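Local coordinates for ganglioside-induced differentiation-associated protein 2 (Homo sapiens, PDB 4UML), which is of unknown molecular function but carries an N-terminal macro domain, described here, a module that in many relatives binds ADP-ribose or related ligands, at residues Q10-V14 with L66-T70; S163-V169 with E202-V208. All coordinates share one frame; numbering follows the deposited sequence.

How the contacts relate
Contact 2 lies in the buried core of the macro domain, where the neighbouring parallel strands 164-167 and 203-208 pair in the middle of the sheet. Contact 1 is partly buried and nearer the surface, fixing the N-terminal residues 10-14 to the loop that leads into strand 71-75. Their chemistry differs accordingly: a regular series of backbone bonds with aromatic and aliphatic packing in contact 2, against one isolated bridge and a side-chain amide in contact 1. The two meet directly, since Thr-70 probably bonds to Ser-163 and Ser-164, Cys-69 packs on strand 164-167, and Val-14, Leu-67 and Cys-69 cover Val-205 of strand 203-208.

Contact 1: residues Q10-V14 with L66-T70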
# COMPACT_ATOMS: atom_id res chain seq x y z
N GLN A 10 0.15 19.23 10.57
CA GLN A 10 0.66 18.03 11.21
C GLN A 10 0.84 16.83 10.26
O GLN A 10 1.17 15.73 10.71
CB GLN A 10 -0.23 17.68 12.42
CG GLN A 10 -0.28 18.78 13.49
CD GLN A 10 1.11 19.18 13.97
OE1 GLN A 10 1.60 20.26 13.65
NE2 GLN A 10 1.76 18.29 14.71
N PHE A 11 0.69 17.03 8.94
CA PHE A 11 0.73 15.92 7.98
C PHE A 11 1.74 16.11 6.84
O PHE A 11 2.38 17.17 6.71
CB PHE A 11 -0.68 15.66 7.43
CG PHE A 11 -1.26 16.81 6.64
CD1 PHE A 11 -1.03 16.92 5.28
CD2 PHE A 11 -2.07 17.75 7.26
CE1 PHE A 11 -1.56 17.97 4.55
CE2 PHE A 11 -2.61 18.80 6.54
CZ PHE A 11 -2.35 18.92 5.18
N VAL A 12 1.90 15.07 6.04
CA VAL A 12 2.81 15.08 4.91
C VAL A 12 2.01 15.18 3.62
O VAL A 12 1.14 14.34 3.33
CB VAL A 12 3.68 13.81 4.91
CG1 VAL A 12 4.43 13.65 3.59
CG2 VAL A 12 4.62 13.85 6.10
N ASP A 13 2.27 16.23 2.85
CA ASP A 13 1.52 16.49 1.65
C ASP A 13 2.09 15.69 0.51
O ASP A 13 3.25 15.84 0.16
CB ASP A 13 1.56 17.98 1.30
CG ASP A 13 0.74 18.35 0.09
OD1 ASP A 13 -0.00 17.51 -0.52
OD2 ASP A 13 0.83 19.54 -0.27
N VAL A 14 1.25 14.86 -0.11
CA VAL A 14 1.69 13.99 -1.19
C VAL A 14 2.22 14.81 -2.40
O VAL A 14 3.08 14.33 -3.16
CB VAL A 14 0.62 12.95 -1.58
CG1 VAL A 14 -0.67 13.61 -2.08
CG2 VAL A 14 1.17 12.00 -2.63
N LEU A 66 0.83 9.52 8.10
CA LEU A 66 0.97 10.97 7.95
C LEU A 66 0.51 11.46 6.61
O LEU A 66 0.40 12.67 6.41
CB LEU A 66 2.42 11.35 8.13
CG LEU A 66 2.98 11.04 9.53
CD1 LEU A 66 4.47 11.34 9.58
CD2 LEU A 66 2.24 11.85 10.56
N LEU A 67 0.24 10.56 5.68
CA LEU A 67 0.03 10.99 4.30
C LEU A 67 -1.39 11.47 4.05
O LEU A 67 -2.34 10.88 4.53
CB LEU A 67 0.37 9.84 3.34
CG LEU A 67 1.83 9.42 3.23
CD1 LEU A 67 1.91 8.11 2.45
CD2 LEU A 67 2.66 10.51 2.58
N ASN A 68 -1.53 12.55 3.28
CA ASN A 68 -2.85 13.03 2.87
C ASN A 68 -3.34 12.42 1.54
O ASN A 68 -4.07 13.05 0.81
CB ASN A 68 -2.87 14.57 2.81
CG ASN A 68 -2.03 15.10 1.67
OD1 ASN A 68 -1.14 14.40 1.17
ND2 ASN A 68 -2.31 16.33 1.22
N CYS A 69 -2.96 11.19 1.24
CA CYS A 69 -3.56 10.46 0.14
C CYS A 69 -5.06 10.28 0.39
O CYS A 69 -5.52 10.34 1.55
CB CYS A 69 -2.88 9.09 0.00
SG CYS A 69 -1.12 9.19 -0.44
N THR A 70 -5.82 10.00 -0.67
CA THR A 70 -7.26 9.78 -0.55
C THR A 70 -7.51 8.64 0.46
O THR A 70 -8.40 8.76 1.33
CB THR A 70 -7.92 9.44 -1.90
OG1 THR A 70 -7.44 10.38 -2.89
CG2 THR A 70 -9.47 9.49 -1.80
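Asn-68 turns its amide toward residues 12-14 because its CG sits between the backbone N and the carbonyl carbon (chi1 69°), while Asp-13, with CG extended opposite its own backbone N (chi1 -177°), brings OD1 back to meet it. The amide is used at both ends. Asn-68 OD1 accepts a short bond of 2.7 Å from Val-14 N, and Asn-68 ND2 donates to Asp-13 OD1 at 3.1 Å. This second bond reaches OD1 from above the carboxylate plane, the amide and carboxylate standing almost at right angles (89°). Asp-13 OD1 also receives the N-H of Asp-15, closing an Asx turn, so two donors hold it. The Phe-11 ring lies obliquely beside the same amide, with Phe-11 CE1 3.8 Å from Asn-68 ND2. An alanine in place of Asn-68 would leave Val-14 N and Asp-13 OD1 without these mates, and the turn from Asp-13 to Val-14 would probably be less firmly held to the loop.

Backbone bonds join the two segments just before this. Val-12 N reaches Leu-66 O at 2.9 Å, and Asn-68 N gives a longer bond to Val-12 O at 3.2 Å. Val-12 divides its branches between two leucines: CG1 lies alongside Leu-67 CD2 at 3.7 Å, whereas CG2 crosses Leu-66 CB at 3.9 Å. Further along, Val-14 CG2 approaches Cys-69 SG at 4.2 Å, and both side chains rest on Val-205 of strand 203-208; Trp-60 of strand 57-61 touches Val-12 and Leu-67. Val-12, bonded to Leu-66 O and Asn-68 N on the two sides of Leu-67, follows the pattern of a parallel beta bridge, here a single one, by which the N-terminal segment is laid along the connection between strands 57-61 and 71-75 of the macro domain.

Contact 2: residues S163-V169 with E202-V208; sequences SSVGFCV and EKVVFAV
The Phe-167 ring has Val-165 CG1 over one face, displaced toward the rim, and at its edge it meets Val-204 CG1, which comes within 3.6 Å of Phe-167 CD2. The carbonyl oxygen of Val-205 also lies at that ring's edge. Val-204 CG1 does double duty, since it additionally sits 4.2 Å above the plane of the Phe-206 ring, off toward its rim. The two phenylalanines, paired across the strands, have nearly parallel planes (22°), but they are slid so far apart, with centroids separated by 6.0 Å, that they barely overlap; the valine methyl touches the edge of one ring and the rim of the other's face. CG of Phe-167 is opposite its carbonyl carbon (chi1 -78°), which carries the ring up to this shared methyl.

Strands 164-167 and 203-208 run parallel, their axes 14° apart. Val-165 N bonds to Lys-203 O, Val-205 N to Val-165 O, Phe-167 N to Val-205 O at 2.7 Å, and Ala-207 N to Phe-167 O. At the start of the pairing Ser-163 O accepts from two amides, Glu-202 N at 2.7 Å and Lys-203 N at 3.2 Å, while the Glu-202 carboxylate carbon CD packs on Ser-163 CB. Past the last direct bond a water continues the join, taking the N-H of Val-169 and donating to Ala-207 O.

Helix 179-197, which connects the two strands in a beta-alpha-beta crossover, covers Phe-167, Val-204 and Phe-206 through Val-190, and helix 139-159 covers Val-165 and Phe-167. The face of Ser-164 and Val-205 is covered by the segments of contact 1. Within the sheet, strand 71-75 bonds to Gly-166 and strand 57-61 to Val-204 and Phe-206, so both strands are interior.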
# COMPACT_ATOMS: atom_id res chain seq x y z
N SER A 163 -8.01 9.67 -6.02
CA SER A 163 -6.89 10.21 -6.75
C SER A 163 -5.50 9.73 -6.27
O SER A 163 -4.54 9.75 -7.04
CB SER A 163 -6.97 11.74 -6.74
OG SER A 163 -6.74 12.24 -5.44
N SER A 164 -5.40 9.27 -5.02
CA SER A 164 -4.13 8.74 -4.51
C SER A 164 -4.33 7.70 -3.43
O SER A 164 -5.33 7.70 -2.69
CB SER A 164 -3.19 9.84 -4.01
OG SER A 164 -3.75 10.54 -2.94
N VAL A 165 -3.37 6.77 -3.39
CA VAL A 165 -3.33 5.68 -2.41
C VAL A 165 -1.92 5.61 -1.81
O VAL A 165 -0.92 5.61 -2.53
CB VAL A 165 -3.75 4.32 -3.00
CG1 VAL A 165 -3.73 3.21 -1.94
CG2 VAL A 165 -5.15 4.40 -3.60
N GLY A 166 -1.86 5.67 -0.48
CA GLY A 166 -0.65 5.43 0.28
C GLY A 166 -0.57 4.00 0.76
O GLY A 166 -1.27 3.61 1.67
N PHE A 167 0.27 3.21 0.12
CA PHE A 167 0.52 1.85 0.58
C PHE A 167 1.52 1.81 1.72
O PHE A 167 2.55 2.46 1.66
CB PHE A 167 1.08 0.96 -0.53
CG PHE A 167 0.06 0.47 -1.49
CD1 PHE A 167 -0.69 -0.68 -1.21
CD2 PHE A 167 -0.15 1.13 -2.69
CE1 PHE A 167 -1.63 -1.14 -2.10
CE2 PHE A 167 -1.08 0.66 -3.57
CZ PHE A 167 -1.83 -0.45 -3.28
N CYS A 168 1.20 1.01 2.73
CA CYS A 168 2.21 0.51 3.66
C CYS A 168 2.80 -0.72 2.99
O CYS A 168 2.30 -1.21 1.95
CB CYS A 168 1.60 0.14 5.01
SG CYS A 168 0.38 -1.21 4.92
N VAL A 169 3.87 -1.23 3.57
CA VAL A 169 4.37 -2.52 3.16
C VAL A 169 3.36 -3.52 3.71
O VAL A 169 3.24 -3.65 4.94
CB VAL A 169 5.80 -2.72 3.70
CG1 VAL A 169 6.30 -4.12 3.37
CG2 VAL A 169 6.73 -1.67 3.08
N GLU A 202 -3.73 9.72 -9.65
CA GLU A 202 -2.66 10.64 -9.77
C GLU A 202 -1.39 10.07 -9.14
O GLU A 202 -0.31 10.21 -9.71
CB GLU A 202 -3.03 11.98 -9.12
CG GLU A 202 -4.22 12.66 -9.80
CD GLU A 202 -4.66 13.95 -9.10
OE1 GLU A 202 -4.09 14.32 -8.06
OE2 GLU A 202 -5.59 14.60 -9.61
N LYS A 203 -1.51 9.44 -7.96
CA LYS A 203 -0.32 9.02 -7.22
C LYS A 203 -0.55 7.72 -6.43
O LYS A 203 -1.63 7.49 -5.87
CB LYS A 203 0.15 10.10 -6.24
CG LYS A 203 0.70 11.40 -6.84
CD LYS A 203 1.97 11.21 -7.66
CE LYS A 203 2.17 12.38 -8.62
NZ LYS A 203 2.49 13.60 -7.83
N VAL A 204 0.45 6.87 -6.48
CA VAL A 204 0.56 5.71 -5.61
C VAL A 204 1.86 5.89 -4.85
O VAL A 204 2.92 6.10 -5.46
CB VAL A 204 0.54 4.39 -6.38
CG1 VAL A 204 0.86 3.22 -5.46
CG2 VAL A 204 -0.81 4.19 -7.03
N VAL A 205 1.76 5.88 -3.52
CA VAL A 205 2.90 6.07 -2.68
C VAL A 205 3.19 4.78 -1.96
O VAL A 205 2.33 4.25 -1.26
CB VAL A 205 2.70 7.18 -1.62
CG1 VAL A 205 3.94 7.32 -0.75
CG2 VAL A 205 2.36 8.49 -2.27
N PHE A 206 4.41 4.30 -2.15
CA PHE A 206 4.95 3.21 -1.35
C PHE A 206 5.69 3.81 -0.17
O PHE A 206 6.82 4.28 -0.34
CB PHE A 206 5.87 2.35 -2.20
CG PHE A 206 5.19 1.67 -3.37
CD1 PHE A 206 4.40 0.54 -3.17
CD2 PHE A 206 5.41 2.10 -4.66
CE1 PHE A 206 3.79 -0.10 -4.24
CE2 PHE A 206 4.81 1.45 -5.75
CZ PHE A 206 3.99 0.35 -5.54
N ALA A 207 5.03 3.84 0.99
CA ALA A 207 5.61 4.25 2.26
C ALA A 207 6.43 3.11 2.85
O ALA A 207 5.90 2.01 3.10
CB ALA A 207 4.53 4.64 3.24
N VAL A 208 7.71 3.36 3.08
CA VAL A 208 8.63 2.33 3.56
C VAL A 208 9.38 2.78 4.82
O VAL A 208 9.44 3.95 5.12
CB VAL A 208 9.64 1.90 2.48
CG1 VAL A 208 8.90 1.28 1.30
CG2 VAL A 208 10.54 3.04 2.02
O HOH W 1 5.03 1.08 5.38